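Local coordinates for protein citrate synthase (Thermotoga maritima, PDB 2P2W) that probably catalyses the condensation of oxaloacetate with acetyl-CoA and water to citrate and CoA, a step of the tricarboxylic acid cycle, at residues Cys17-Ile22 with Met174-Asn179; Glu35-Ser40 with Ala169-Met174; Glu223-Glu228 with Phe277-Lys282. All blocks are in the same frame, centred on the assembly; numbering follows the deposited sequence.

Contact 1 of 3, residues Cys17-Ile22 with Met174-Asn179; sequences CYLDGI and MEQDIN
Cys17 and Leu19 reach the 174-179 loop with SG and CG each lying opposite the backbone N, while a bend in Glu175 at chi2 (75°) folds its carboxylate back toward the strand. The strand is 17-20, an outer member of the small antiparallel sheet of this citrate synthase; the loop joins helices 163-173 and 180-189. Glu175 OE2 comes within 3.1 Å of Cys17 CB, and Cys17 SG rests 3.7 Å from Asp177 N without a hydrogen bond between the segments. That N-H goes instead to Glu175 OE2, met 57° out of the carboxylate plane, and the same oxygen also bonds His332 NE2, so two partners grip it in a buried setting. Two residues along the strand, Leu19 lays its methyls against the extended Gln176 chain, CD2 3.9 Å from Gln176 CG and CD1 beside the amide carbon and OE1. The amide is held at both ends, OE1 by Tyr253 OH and NE2 by a bound citrate anion, probably from the crystallisation liquor; the Gln176 side chain also touches His250, a predicted active-site residue. Asp177 hydrogen-bonds Thr346 and Ser347 of the second subunit. Two waters join the segments, one only weakly at Asp177; the better-placed one donates to Cys17 O (3.1 Å) and to Asp177 OD1 (2.9 Å).

Contact 2 of 3, residues Glu35-Ser40 with Ala169-Met174; sequences ELAEKS and AFILLM
Residues Glu35-Lys39 and Ala169-Leu173 are helical and run nearly antiparallel, their short axes 158° apart in direction and 8.4 Å apart at closest approach. Within the largely helical citrate synthase fold this is a close helix-helix packing, and the CA atoms of Ala37 and Ile171, the nearest pair across it, are 5.3 Å apart. The small Ala37 side chain is consistent with that short separation. Ile171 lies over the backbone of the first helix: its CG2, opposite the backbone N, is 3.6 Å from Ala37 N and also meets Leu36 CB. The other branch diverges, because CG1 stands opposite the carbonyl carbon (chi1 -63°) and the chain is extended beyond it (chi2 173°). This carries CD1 to the end of the helix, 3.6 Å from Leu36 O and next to the carbonyl carbon of Ser40. Leu36 O is meanwhile the acceptor for Ser40 N, the last turn closing at 2.7 Å, and so the methyl abuts a peptide oxygen already engaged in the helix. Ala37 CB is met by Leu172, through its CD2 branch. Phe262 of helix 258-270 touches both Ala37 and Leu172, and Thr45 of helix 42-51 touches Leu36 and Ile171, so further helices border the pair. A polar tie accompanies the apolar one, as Ala37 O accepts a hydrogen bond from Ser168 OG, one residue ahead of the 169-174 segment. Ala37 CB meets Leu172 at two atoms, CD2 at 3.6 Å and CG at 3.7 Å.

Contact 3 of 3, residues Glu223-Glu228 with Phe277-Lys282; sequences EEIGSE and FRIASK
Glu228 and Lys282 meet through their aliphatic parts, the two side chains crossing at about a right angle with Glu228 CB 3.6 Å from Lys282 CG. Bent at chi2 (91°), Glu228 turns its carboxylate back over the helix, where OE2 lies 3.5 Å from Arg278 CB. The carboxylate and guanidinium planes are 63° apart, and OE2 is 4.4 Å from Arg278 NH1, near the guanidinium plane at its edge but beyond salt-bridge range. The other half of the contact is apolar and centres on Ile279. Its CD1 reaches 3.5 Å from Gly226 O, CG1 lies 4.0 Å from Ser227 CA, and CG2 slides past the CB and CG2 of Ile225. The CG1-CD1 branch thus meets the turn, and CG2 the last helical residue.

The charged ends are fixed by partners outside the two segments: Glu228 OE1 by a salt bridge to Lys275, Lys282 NZ by one to Glu285, and Arg278 by Asp273 and the carbonyl of Pro272. Val231 of helix 231-241 touches both Ile225 and Lys282, while Leu222 lies against Ile279. Gly226, with a positive phi of 88°, follows the end of helix 214-225, and Ser227 and Glu228 then run across helix 275-289. The arrangement is a helix C-terminus and its following turn packed on the side of another helix, in the predominantly alpha-helical citrate synthase fold and away from the predicted active-site residues.

The second segments of contacts 1 and 2 are consecutive, sharing Met174 near the end of helix 163-173, ahead of helix 180-189. The centres of the two contacts are about 14 Å apart, and contact 2 is nested within the chain loop that contact 1 closes. Both touch the second subunit. Contact 1 is the nearer to the predicted active site: the Gln176 side chain is about 3 Å from that of His250 and from the bound citrate, whereas in contact 2 the Leu172 side chain is about 9 Å from the citrate. Contact 3 follows later in sequence, its centre about 29 Å from that of contact 1 and about 26 Å from that of contact 2.

Contact 1 of 3, residues Cys17-Ile22 with Met174-Asn179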
ATOM      1  N   CYS A  17     -15.836   1.537 -14.750  1.00 22.17           N
ATOM      2  CA  CYS A  17     -16.693   0.399 -14.460  1.00 21.77           C
ATOM      3  C   CYS A  17     -17.946   0.724 -13.669  1.00 22.55           C
ATOM      4  O   CYS A  17     -17.913   1.503 -12.720  1.00 21.06           O
ATOM      5  CB  CYS A  17     -15.860  -0.639 -13.702  1.00 22.24           C
ATOM      6  SG  CYS A  17     -16.764  -1.879 -12.750  1.00 22.62           S
ATOM      7  N   TYR A  18     -19.055   0.118 -14.078  1.00 22.08           N
ATOM      8  CA  TYR A  18     -20.315   0.308 -13.380  1.00 23.64           C
ATOM      9  C   TYR A  18     -20.647  -0.989 -12.661  1.00 23.15           C
ATOM     10  O   TYR A  18     -20.779  -2.044 -13.285  1.00 23.34           O
ATOM     11  CB  TYR A  18     -21.445   0.672 -14.348  1.00 26.13           C
ATOM     12  CG  TYR A  18     -22.804   0.730 -13.677  1.00 29.10           C
ATOM     13  CD1 TYR A  18     -22.986   1.432 -12.483  1.00 31.44           C
ATOM     14  CD2 TYR A  18     -23.900   0.060 -14.219  1.00 29.31           C
ATOM     15  CE1 TYR A  18     -24.227   1.462 -11.843  1.00 33.97           C
ATOM     16  CE2 TYR A  18     -25.146   0.083 -13.589  1.00 32.67           C
ATOM     17  CZ  TYR A  18     -25.302   0.782 -12.402  1.00 34.11           C
ATOM     18  OH  TYR A  18     -26.527   0.792 -11.773  1.00 36.63           O
ATOM     19  N   LEU A  19     -20.759  -0.899 -11.341  1.00 21.41           N
ATOM     20  CA  LEU A  19     -21.074  -2.043 -10.505  1.00 22.29           C
ATOM     21  C   LEU A  19     -22.511  -1.907 -10.009  1.00 21.89           C
ATOM     22  O   LEU A  19     -22.808  -1.035  -9.196  1.00 21.59           O
ATOM     23  CB  LEU A  19     -20.114  -2.091  -9.317  1.00 23.45           C
ATOM     24  CG  LEU A  19     -20.354  -3.152  -8.242  1.00 25.87           C
ATOM     25  CD1 LEU A  19     -20.365  -4.533  -8.867  1.00 25.09           C
ATOM     26  CD2 LEU A  19     -19.265  -3.046  -7.185  1.00 26.26           C
ATOM     27  N   ASP A  20     -23.396  -2.762 -10.512  1.00 20.53           N
ATOM     28  CA  ASP A  20     -24.800  -2.733 -10.115  1.00 21.90           C
ATOM     29  C   ASP A  20     -25.013  -3.796  -9.042  1.00 21.06           C
ATOM     30  O   ASP A  20     -25.333  -4.941  -9.350  1.00 21.89           O
ATOM     31  CB  ASP A  20     -25.690  -3.027 -11.323  1.00 22.42           C
ATOM     32  CG  ASP A  20     -27.171  -2.901 -11.009  1.00 23.43           C
ATOM     33  OD1 ASP A  20     -27.539  -2.931  -9.818  1.00 23.55           O
ATOM     34  OD2 ASP A  20     -27.969  -2.785 -11.961  1.00 22.96           O
ATOM     35  N   GLY A  21     -24.827  -3.411  -7.784  1.00 20.52           N
ATOM     36  CA  GLY A  21     -24.987  -4.352  -6.686  1.00 21.17           C
ATOM     37  C   GLY A  21     -26.407  -4.839  -6.465  1.00 22.74           C
ATOM     38  O   GLY A  21     -26.621  -5.951  -5.987  1.00 22.13           O
ATOM     39  N   ILE A  22     -27.385  -4.012  -6.814  1.00 24.82           N
ATOM     40  CA  ILE A  22     -28.785  -4.385  -6.630  1.00 26.65           C
ATOM     41  C   ILE A  22     -29.227  -5.505  -7.575  1.00 25.78           C
ATOM     42  O   ILE A  22     -29.882  -6.452  -7.150  1.00 25.16           O
ATOM     43  CB  ILE A  22     -29.710  -3.160  -6.818  1.00 28.23           C
ATOM     44  CG1 ILE A  22     -29.391  -2.107  -5.755  1.00 30.23           C
ATOM     45  CG2 ILE A  22     -31.174  -3.580  -6.717  1.00 28.45           C
ATOM     46  CD1 ILE A  22     -30.184  -0.818  -5.904  1.00 32.20           C
ATOM     47  N   MET A 174     -10.384  -8.581 -13.835  1.00 16.87           N
ATOM     48  CA  MET A 174      -9.613  -7.381 -14.126  1.00 18.04           C
ATOM     49  C   MET A 174     -10.036  -6.105 -13.418  1.00 19.28           C
ATOM     50  O   MET A 174      -9.189  -5.285 -13.062  1.00 19.41           O
ATOM     51  CB  MET A 174      -9.613  -7.087 -15.624  1.00 18.75           C
ATOM     52  CG  MET A 174      -8.673  -7.933 -16.437  1.00 20.21           C
ATOM     53  SD  MET A 174      -8.634  -7.341 -18.136  1.00 20.88           S
ATOM     54  CE  MET A 174      -7.553  -8.556 -18.869  1.00 19.84           C
ATOM     55  N   GLU A 175     -11.331  -5.933 -13.194  1.00 19.05           N
ATOM     56  CA  GLU A 175     -11.792  -4.680 -12.611  1.00 19.66           C
ATOM     57  C   GLU A 175     -13.132  -4.718 -11.885  1.00 20.14           C
ATOM     58  O   GLU A 175     -14.042  -5.437 -12.292  1.00 20.08           O
ATOM     59  CB  GLU A 175     -11.868  -3.654 -13.749  1.00 20.25           C
ATOM     60  CG  GLU A 175     -12.873  -2.538 -13.557  1.00 20.31           C
ATOM     61  CD  GLU A 175     -12.406  -1.510 -12.558  1.00 20.68           C
ATOM     62  OE1 GLU A 175     -11.186  -1.458 -12.301  1.00 18.50           O
ATOM     63  OE2 GLU A 175     -13.259  -0.753 -12.040  1.00 19.35           O
ATOM     64  N   GLN A 176     -13.244  -3.943 -10.804  1.00 19.84           N
ATOM     65  CA  GLN A 176     -14.510  -3.840 -10.082  1.00 19.94           C
ATOM     66  C   GLN A 176     -14.654  -2.648  -9.140  1.00 20.04           C
ATOM     67  O   GLN A 176     -14.720  -2.797  -7.917  1.00 19.79           O
ATOM     68  CB  GLN A 176     -14.854  -5.123  -9.317  1.00 19.61           C
ATOM     69  CG  GLN A 176     -16.291  -5.050  -8.776  1.00 20.61           C
ATOM     70  CD  GLN A 176     -16.912  -6.402  -8.496  1.00 20.60           C
ATOM     71  OE1 GLN A 176     -17.471  -7.043  -9.386  1.00 18.41           O
ATOM     72  NE2 GLN A 176     -16.815  -6.843  -7.247  1.00 19.53           N
ATOM     73  N   ASP A 177     -14.699  -1.460  -9.729  1.00 20.15           N
ATOM     74  CA  ASP A 177     -14.903  -0.230  -8.975  1.00 20.75           C
ATOM     75  C   ASP A 177     -13.874   0.008  -7.864  1.00 20.23           C
ATOM     76  O   ASP A 177     -12.709  -0.375  -7.987  1.00 18.04           O
ATOM     77  CB  ASP A 177     -16.330  -0.241  -8.406  1.00 23.73           C
ATOM     78  CG  ASP A 177     -16.851   1.146  -8.080  1.00 27.61           C
ATOM     79  OD1 ASP A 177     -16.724   2.051  -8.930  1.00 28.72           O
ATOM     80  OD2 ASP A 177     -17.399   1.322  -6.971  1.00 31.13           O
ATOM     81  N   ILE A 178     -14.311   0.630  -6.771  1.00 19.34           N
ATOM     82  CA  ILE A 178     -13.396   0.953  -5.685  1.00 18.70           C
ATOM     83  C   ILE A 178     -13.343  -0.051  -4.538  1.00 18.88           C
ATOM     84  O   ILE A 178     -13.708   0.259  -3.399  1.00 18.61           O
ATOM     85  CB  ILE A 178     -13.702   2.357  -5.120  1.00 18.33           C
ATOM     86  CG1 ILE A 178     -14.069   3.310  -6.263  1.00 19.50           C
ATOM     87  CG2 ILE A 178     -12.485   2.895  -4.384  1.00 17.95           C
ATOM     88  CD1 ILE A 178     -12.988   3.470  -7.336  1.00 18.65           C
ATOM     89  N   ASN A 179     -12.881  -1.258  -4.848  1.00 17.99           N
ATOM     90  CA  ASN A 179     -12.742  -2.303  -3.847  1.00 17.96           C
ATOM     91  C   ASN A 179     -11.530  -1.931  -2.993  1.00 17.94           C
ATOM     92  O   ASN A 179     -10.805  -0.989  -3.317  1.00 17.20           O
ATOM     93  CB  ASN A 179     -12.542  -3.654  -4.536  1.00 17.85           C
ATOM     94  CG  ASN A 179     -11.451  -3.609  -5.580  1.00 18.37           C
ATOM     95  OD1 ASN A 179     -10.269  -3.730  -5.265  1.00 19.91           O
ATOM     96  ND2 ASN A 179     -11.842  -3.413  -6.834  1.00 18.44           N
TER
HETATM   97  O   HOH W   1     -15.329   2.493 -11.432  1.00 32.51           O
HETATM   98  O   HOH W   2     -18.683   3.756 -11.091  1.00 37.04           O

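Contact 2 of 3, residues Glu35-Ser40 with Ala169-Met174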
ATOM      1  N   GLU A  35     -19.875 -10.852 -21.266  1.00 25.09           N
ATOM      2  CA  GLU A  35     -19.732 -10.806 -22.714  1.00 25.93           C
ATOM      3  C   GLU A  35     -18.244 -10.827 -23.053  1.00 24.52           C
ATOM      4  O   GLU A  35     -17.800 -11.563 -23.938  1.00 23.55           O
ATOM      5  CB  GLU A  35     -20.364  -9.538 -23.280  1.00 30.79           C
ATOM      6  CG  GLU A  35     -21.794  -9.709 -23.719  1.00 37.08           C
ATOM      7  CD  GLU A  35     -22.009  -9.195 -25.126  1.00 42.49           C
ATOM      8  OE1 GLU A  35     -22.303  -7.989 -25.279  1.00 44.60           O
ATOM      9  OE2 GLU A  35     -21.874  -9.999 -26.076  1.00 43.28           O
ATOM     10  N   LEU A  36     -17.474 -10.013 -22.341  1.00 21.55           N
ATOM     11  CA  LEU A  36     -16.036  -9.951 -22.570  1.00 20.78           C
ATOM     12  C   LEU A  36     -15.363 -11.262 -22.167  1.00 19.67           C
ATOM     13  O   LEU A  36     -14.531 -11.794 -22.902  1.00 20.23           O
ATOM     14  CB  LEU A  36     -15.434  -8.773 -21.791  1.00 20.33           C
ATOM     15  CG  LEU A  36     -15.903  -7.404 -22.295  1.00 19.31           C
ATOM     16  CD1 LEU A  36     -15.602  -6.323 -21.279  1.00 19.50           C
ATOM     17  CD2 LEU A  36     -15.218  -7.111 -23.624  1.00 20.89           C
ATOM     18  N   ALA A  37     -15.735 -11.797 -21.008  1.00 19.21           N
ATOM     19  CA  ALA A  37     -15.142 -13.045 -20.532  1.00 20.38           C
ATOM     20  C   ALA A  37     -15.341 -14.182 -21.535  1.00 21.93           C
ATOM     21  O   ALA A  37     -14.496 -15.068 -21.669  1.00 20.86           O
ATOM     22  CB  ALA A  37     -15.743 -13.428 -19.181  1.00 20.81           C
ATOM     23  N   GLU A  38     -16.465 -14.143 -22.238  1.00 23.31           N
ATOM     24  CA  GLU A  38     -16.798 -15.167 -23.219  1.00 25.33           C
ATOM     25  C   GLU A  38     -16.203 -14.922 -24.605  1.00 24.53           C
ATOM     26  O   GLU A  38     -15.658 -15.836 -25.226  1.00 25.13           O
ATOM     27  CB  GLU A  38     -18.319 -15.271 -23.339  1.00 28.28           C
ATOM     28  CG  GLU A  38     -18.807 -16.278 -24.363  1.00 33.26           C
ATOM     29  CD  GLU A  38     -20.299 -16.171 -24.609  1.00 36.92           C
ATOM     30  OE1 GLU A  38     -21.054 -16.004 -23.629  1.00 39.64           O
ATOM     31  OE2 GLU A  38     -20.718 -16.255 -25.785  1.00 40.83           O
ATOM     32  N   LYS A  39     -16.296 -13.684 -25.076  1.00 23.12           N
ATOM     33  CA  LYS A  39     -15.837 -13.337 -26.418  1.00 23.10           C
ATOM     34  C   LYS A  39     -14.494 -12.630 -26.584  1.00 22.61           C
ATOM     35  O   LYS A  39     -13.967 -12.566 -27.697  1.00 21.64           O
ATOM     36  CB  LYS A  39     -16.910 -12.483 -27.099  1.00 23.28           C
ATOM     37  CG  LYS A  39     -18.294 -13.117 -27.108  1.00 24.35           C
ATOM     38  CD  LYS A  39     -19.338 -12.148 -27.643  1.00 27.24           C
ATOM     39  CE  LYS A  39     -20.674 -12.839 -27.865  1.00 29.09           C
ATOM     40  NZ  LYS A  39     -21.795 -11.858 -27.910  1.00 32.20           N
ATOM     41  N   SER A  40     -13.933 -12.104 -25.501  1.00 20.65           N
ATOM     42  CA  SER A  40     -12.678 -11.367 -25.612  1.00 20.38           C
ATOM     43  C   SER A  40     -11.450 -12.164 -25.197  1.00 19.46           C
ATOM     44  O   SER A  40     -11.503 -13.383 -25.046  1.00 19.28           O
ATOM     45  CB  SER A  40     -12.768 -10.076 -24.783  1.00 19.57           C
ATOM     46  OG  SER A  40     -11.792  -9.127 -25.186  1.00 21.00           O
ATOM     47  N   ALA A 169     -11.346 -16.322 -16.767  1.00 18.10           N
ATOM     48  CA  ALA A 169     -11.234 -15.988 -15.348  1.00 17.90           C
ATOM     49  C   ALA A 169     -10.502 -14.665 -15.145  1.00 18.10           C
ATOM     50  O   ALA A 169     -10.935 -13.823 -14.352  1.00 18.48           O
ATOM     51  CB  ALA A 169     -10.512 -17.105 -14.600  1.00 17.29           C
ATOM     52  N   PHE A 170      -9.387 -14.478 -15.846  1.00 17.37           N
ATOM     53  CA  PHE A 170      -8.641 -13.229 -15.710  1.00 17.29           C
ATOM     54  C   PHE A 170      -9.517 -12.038 -16.093  1.00 18.32           C
ATOM     55  O   PHE A 170      -9.574 -11.037 -15.377  1.00 18.83           O
ATOM     56  CB  PHE A 170      -7.393 -13.231 -16.594  1.00 17.59           C
ATOM     57  CG  PHE A 170      -6.250 -14.039 -16.045  1.00 17.88           C
ATOM     58  CD1 PHE A 170      -6.001 -14.088 -14.677  1.00 17.97           C
ATOM     59  CD2 PHE A 170      -5.376 -14.694 -16.912  1.00 18.20           C
ATOM     60  CE1 PHE A 170      -4.893 -14.773 -14.178  1.00 18.96           C
ATOM     61  CE2 PHE A 170      -4.268 -15.380 -16.426  1.00 19.29           C
ATOM     62  CZ  PHE A 170      -4.024 -15.419 -15.055  1.00 19.76           C
ATOM     63  N   ILE A 171     -10.200 -12.150 -17.226  1.00 17.61           N
ATOM     64  CA  ILE A 171     -11.067 -11.082 -17.699  1.00 18.18           C
ATOM     65  C   ILE A 171     -12.112 -10.718 -16.639  1.00 18.21           C
ATOM     66  O   ILE A 171     -12.352  -9.541 -16.374  1.00 19.29           O
ATOM     67  CB  ILE A 171     -11.767 -11.489 -19.021  1.00 19.40           C
ATOM     68  CG1 ILE A 171     -10.713 -11.693 -20.114  1.00 19.95           C
ATOM     69  CG2 ILE A 171     -12.775 -10.426 -19.438  1.00 17.63           C
ATOM     70  CD1 ILE A 171     -11.264 -12.248 -21.415  1.00 21.22           C
ATOM     71  N   LEU A 172     -12.718 -11.728 -16.024  1.00 17.85           N
ATOM     72  CA  LEU A 172     -13.725 -11.493 -14.989  1.00 17.46           C
ATOM     73  C   LEU A 172     -13.157 -10.770 -13.761  1.00 17.76           C
ATOM     74  O   LEU A 172     -13.883 -10.066 -13.059  1.00 16.65           O
ATOM     75  CB  LEU A 172     -14.331 -12.821 -14.527  1.00 17.53           C
ATOM     76  CG  LEU A 172     -15.226 -13.583 -15.503  1.00 17.35           C
ATOM     77  CD1 LEU A 172     -15.581 -14.947 -14.918  1.00 17.51           C
ATOM     78  CD2 LEU A 172     -16.480 -12.769 -15.767  1.00 17.08           C
ATOM     79  N   LEU A 173     -11.861 -10.944 -13.515  1.00 15.51           N
ATOM     80  CA  LEU A 173     -11.203 -10.352 -12.353  1.00 15.86           C
ATOM     81  C   LEU A 173     -10.419  -9.063 -12.601  1.00 16.18           C
ATOM     82  O   LEU A 173      -9.849  -8.502 -11.671  1.00 18.16           O
ATOM     83  CB  LEU A 173     -10.247 -11.382 -11.736  1.00 15.44           C
ATOM     84  CG  LEU A 173     -10.846 -12.688 -11.212  1.00 17.81           C
ATOM     85  CD1 LEU A 173      -9.740 -13.727 -11.022  1.00 15.85           C
ATOM     86  CD2 LEU A 173     -11.570 -12.423  -9.898  1.00 16.91           C
ATOM     87  N   MET A 174     -10.384  -8.581 -13.835  1.00 16.87           N
ATOM     88  CA  MET A 174      -9.613  -7.381 -14.126  1.00 18.04           C
ATOM     89  C   MET A 174     -10.036  -6.105 -13.418  1.00 19.28           C
ATOM     90  O   MET A 174      -9.189  -5.285 -13.062  1.00 19.41           O
ATOM     91  CB  MET A 174      -9.613  -7.087 -15.624  1.00 18.75           C
ATOM     92  CG  MET A 174      -8.673  -7.933 -16.437  1.00 20.21           C
ATOM     93  SD  MET A 174      -8.634  -7.341 -18.136  1.00 20.88           S
ATOM     94  CE  MET A 174      -7.553  -8.556 -18.869  1.00 19.84           C
TER

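Contact 3 of 3, residues Glu223-Glu228 with Phe277-Lys282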
ATOM      1  N   GLU A 223     -12.375 -28.331   2.394  1.00 18.61           N
ATOM      2  CA  GLU A 223     -11.858 -29.598   2.892  1.00 20.32           C
ATOM      3  C   GLU A 223     -12.237 -29.791   4.357  1.00 21.40           C
ATOM      4  O   GLU A 223     -12.492 -30.919   4.800  1.00 21.11           O
ATOM      5  CB  GLU A 223     -10.340 -29.652   2.671  1.00 20.55           C
ATOM      6  CG  GLU A 223     -10.026 -29.951   1.201  1.00 22.44           C
ATOM      7  CD  GLU A 223      -8.644 -29.516   0.730  1.00 23.88           C
ATOM      8  OE1 GLU A 223      -7.940 -28.802   1.467  1.00 21.43           O
ATOM      9  OE2 GLU A 223      -8.282 -29.873  -0.411  1.00 23.52           O
ATOM     10  N   GLU A 224     -12.306 -28.687   5.098  1.00 21.39           N
ATOM     11  CA  GLU A 224     -12.683 -28.734   6.504  1.00 21.89           C
ATOM     12  C   GLU A 224     -14.122 -29.234   6.596  1.00 21.48           C
ATOM     13  O   GLU A 224     -14.474 -29.990   7.503  1.00 22.31           O
ATOM     14  CB  GLU A 224     -12.586 -27.339   7.127  1.00 23.53           C
ATOM     15  CG  GLU A 224     -12.654 -27.340   8.640  1.00 26.68           C
ATOM     16  CD  GLU A 224     -12.805 -25.944   9.221  1.00 28.10           C
ATOM     17  OE1 GLU A 224     -12.193 -25.001   8.677  1.00 28.59           O
ATOM     18  OE2 GLU A 224     -13.525 -25.797  10.228  1.00 29.38           O
ATOM     19  N   ILE A 225     -14.957 -28.797   5.655  1.00 20.46           N
ATOM     20  CA  ILE A 225     -16.353 -29.227   5.623  1.00 21.14           C
ATOM     21  C   ILE A 225     -16.359 -30.721   5.289  1.00 21.48           C
ATOM     22  O   ILE A 225     -17.132 -31.500   5.855  1.00 19.77           O
ATOM     23  CB  ILE A 225     -17.152 -28.448   4.557  1.00 21.84           C
ATOM     24  CG1 ILE A 225     -17.157 -26.953   4.903  1.00 22.47           C
ATOM     25  CG2 ILE A 225     -18.576 -28.979   4.484  1.00 22.26           C
ATOM     26  CD1 ILE A 225     -17.782 -26.070   3.843  1.00 21.02           C
ATOM     27  N   GLY A 226     -15.491 -31.107   4.358  1.00 21.62           N
ATOM     28  CA  GLY A 226     -15.363 -32.507   3.991  1.00 21.61           C
ATOM     29  C   GLY A 226     -16.256 -33.056   2.902  1.00 21.95           C
ATOM     30  O   GLY A 226     -15.770 -33.720   1.986  1.00 21.13           O
ATOM     31  N   SER A 227     -17.559 -32.812   3.000  1.00 20.74           N
ATOM     32  CA  SER A 227     -18.478 -33.313   1.987  1.00 20.93           C
ATOM     33  C   SER A 227     -19.808 -32.591   2.035  1.00 21.22           C
ATOM     34  O   SER A 227     -20.089 -31.840   2.971  1.00 20.99           O
ATOM     35  CB  SER A 227     -18.733 -34.805   2.182  1.00 21.59           C
ATOM     36  OG  SER A 227     -19.606 -35.018   3.275  1.00 22.39           O
ATOM     37  N   GLU A 228     -20.622 -32.846   1.019  1.00 20.03           N
ATOM     38  CA  GLU A 228     -21.937 -32.245   0.902  1.00 21.65           C
ATOM     39  C   GLU A 228     -22.826 -32.596   2.090  1.00 22.48           C
ATOM     40  O   GLU A 228     -23.713 -31.830   2.452  1.00 22.19           O
ATOM     41  CB  GLU A 228     -22.621 -32.715  -0.389  1.00 21.98           C
ATOM     42  CG  GLU A 228     -21.837 -32.456  -1.666  1.00 22.54           C
ATOM     43  CD  GLU A 228     -20.921 -33.612  -2.057  1.00 23.64           C
ATOM     44  OE1 GLU A 228     -20.063 -34.010  -1.244  1.00 21.03           O
ATOM     45  OE2 GLU A 228     -21.059 -34.119  -3.192  1.00 22.77           O
ATOM     46  N   PHE A 277     -15.502 -28.667  -6.051  1.00 19.62           N
ATOM     47  CA  PHE A 277     -16.648 -28.028  -6.670  1.00 19.02           C
ATOM     48  C   PHE A 277     -17.958 -28.540  -6.072  1.00 19.42           C
ATOM     49  O   PHE A 277     -18.855 -27.752  -5.781  1.00 17.91           O
ATOM     50  CB  PHE A 277     -16.646 -28.259  -8.184  1.00 18.94           C
ATOM     51  CG  PHE A 277     -17.835 -27.666  -8.885  1.00 19.25           C
ATOM     52  CD1 PHE A 277     -18.092 -26.298  -8.812  1.00 19.12           C
ATOM     53  CD2 PHE A 277     -18.709 -28.473  -9.608  1.00 19.75           C
ATOM     54  CE1 PHE A 277     -19.204 -25.741  -9.452  1.00 18.70           C
ATOM     55  CE2 PHE A 277     -19.820 -27.928 -10.249  1.00 19.38           C
ATOM     56  CZ  PHE A 277     -20.069 -26.559 -10.170  1.00 19.19           C
ATOM     57  N   ARG A 278     -18.065 -29.853  -5.884  1.00 19.11           N
ATOM     58  CA  ARG A 278     -19.286 -30.439  -5.326  1.00 19.59           C
ATOM     59  C   ARG A 278     -19.599 -29.824  -3.962  1.00 18.74           C
ATOM     60  O   ARG A 278     -20.744 -29.481  -3.670  1.00 18.57           O
ATOM     61  CB  ARG A 278     -19.145 -31.961  -5.165  1.00 19.98           C
ATOM     62  CG  ARG A 278     -18.930 -32.768  -6.451  1.00 23.01           C
ATOM     63  CD  ARG A 278     -20.170 -32.834  -7.334  1.00 25.85           C
ATOM     64  NE  ARG A 278     -20.008 -33.762  -8.462  1.00 26.49           N
ATOM     65  CZ  ARG A 278     -20.211 -35.079  -8.407  1.00 27.41           C
ATOM     66  NH1 ARG A 278     -20.595 -35.657  -7.277  1.00 29.77           N
ATOM     67  NH2 ARG A 278     -20.025 -35.826  -9.490  1.00 26.12           N
ATOM     68  N   ILE A 279     -18.577 -29.693  -3.124  1.00 17.03           N
ATOM     69  CA  ILE A 279     -18.768 -29.123  -1.793  1.00 17.17           C
ATOM     70  C   ILE A 279     -19.175 -27.647  -1.876  1.00 16.86           C
ATOM     71  O   ILE A 279     -20.111 -27.213  -1.205  1.00 17.31           O
ATOM     72  CB  ILE A 279     -17.479 -29.266  -0.942  1.00 17.75           C
ATOM     73  CG1 ILE A 279     -17.127 -30.750  -0.789  1.00 16.96           C
ATOM     74  CG2 ILE A 279     -17.678 -28.634   0.439  1.00 16.10           C
ATOM     75  CD1 ILE A 279     -15.768 -31.016  -0.159  1.00 16.62           C
ATOM     76  N   ALA A 280     -18.473 -26.885  -2.706  1.00 17.01           N
ATOM     77  CA  ALA A 280     -18.763 -25.458  -2.868  1.00 17.51           C
ATOM     78  C   ALA A 280     -20.183 -25.239  -3.400  1.00 18.99           C
ATOM     79  O   ALA A 280     -20.888 -24.310  -2.987  1.00 17.36           O
ATOM     80  CB  ALA A 280     -17.748 -24.833  -3.819  1.00 16.21           C
ATOM     81  N   SER A 281     -20.595 -26.098  -4.324  1.00 17.76           N
ATOM     82  CA  SER A 281     -21.925 -25.992  -4.906  1.00 19.19           C
ATOM     83  C   SER A 281     -22.984 -26.286  -3.849  1.00 19.41           C
ATOM     84  O   SER A 281     -24.023 -25.624  -3.796  1.00 18.90           O
ATOM     85  CB  SER A 281     -22.062 -26.966  -6.077  1.00 21.33           C
ATOM     86  OG  SER A 281     -23.234 -26.687  -6.821  1.00 29.95           O
ATOM     87  N   LYS A 282     -22.717 -27.282  -3.006  1.00 19.23           N
ATOM     88  CA  LYS A 282     -23.658 -27.653  -1.954  1.00 19.17           C
ATOM     89  C   LYS A 282     -23.731 -26.550  -0.902  1.00 20.50           C
ATOM     90  O   LYS A 282     -24.794 -26.284  -0.337  1.00 19.14           O
ATOM     91  CB  LYS A 282     -23.225 -28.962  -1.296  1.00 20.86           C
ATOM     92  CG  LYS A 282     -24.244 -29.528  -0.314  1.00 22.71           C
ATOM     93  CD  LYS A 282     -25.551 -29.862  -1.015  1.00 26.77           C
ATOM     94  CE  LYS A 282     -26.464 -30.679  -0.118  1.00 30.46           C
ATOM     95  NZ  LYS A 282     -27.697 -31.081  -0.840  1.00 33.52           N
TER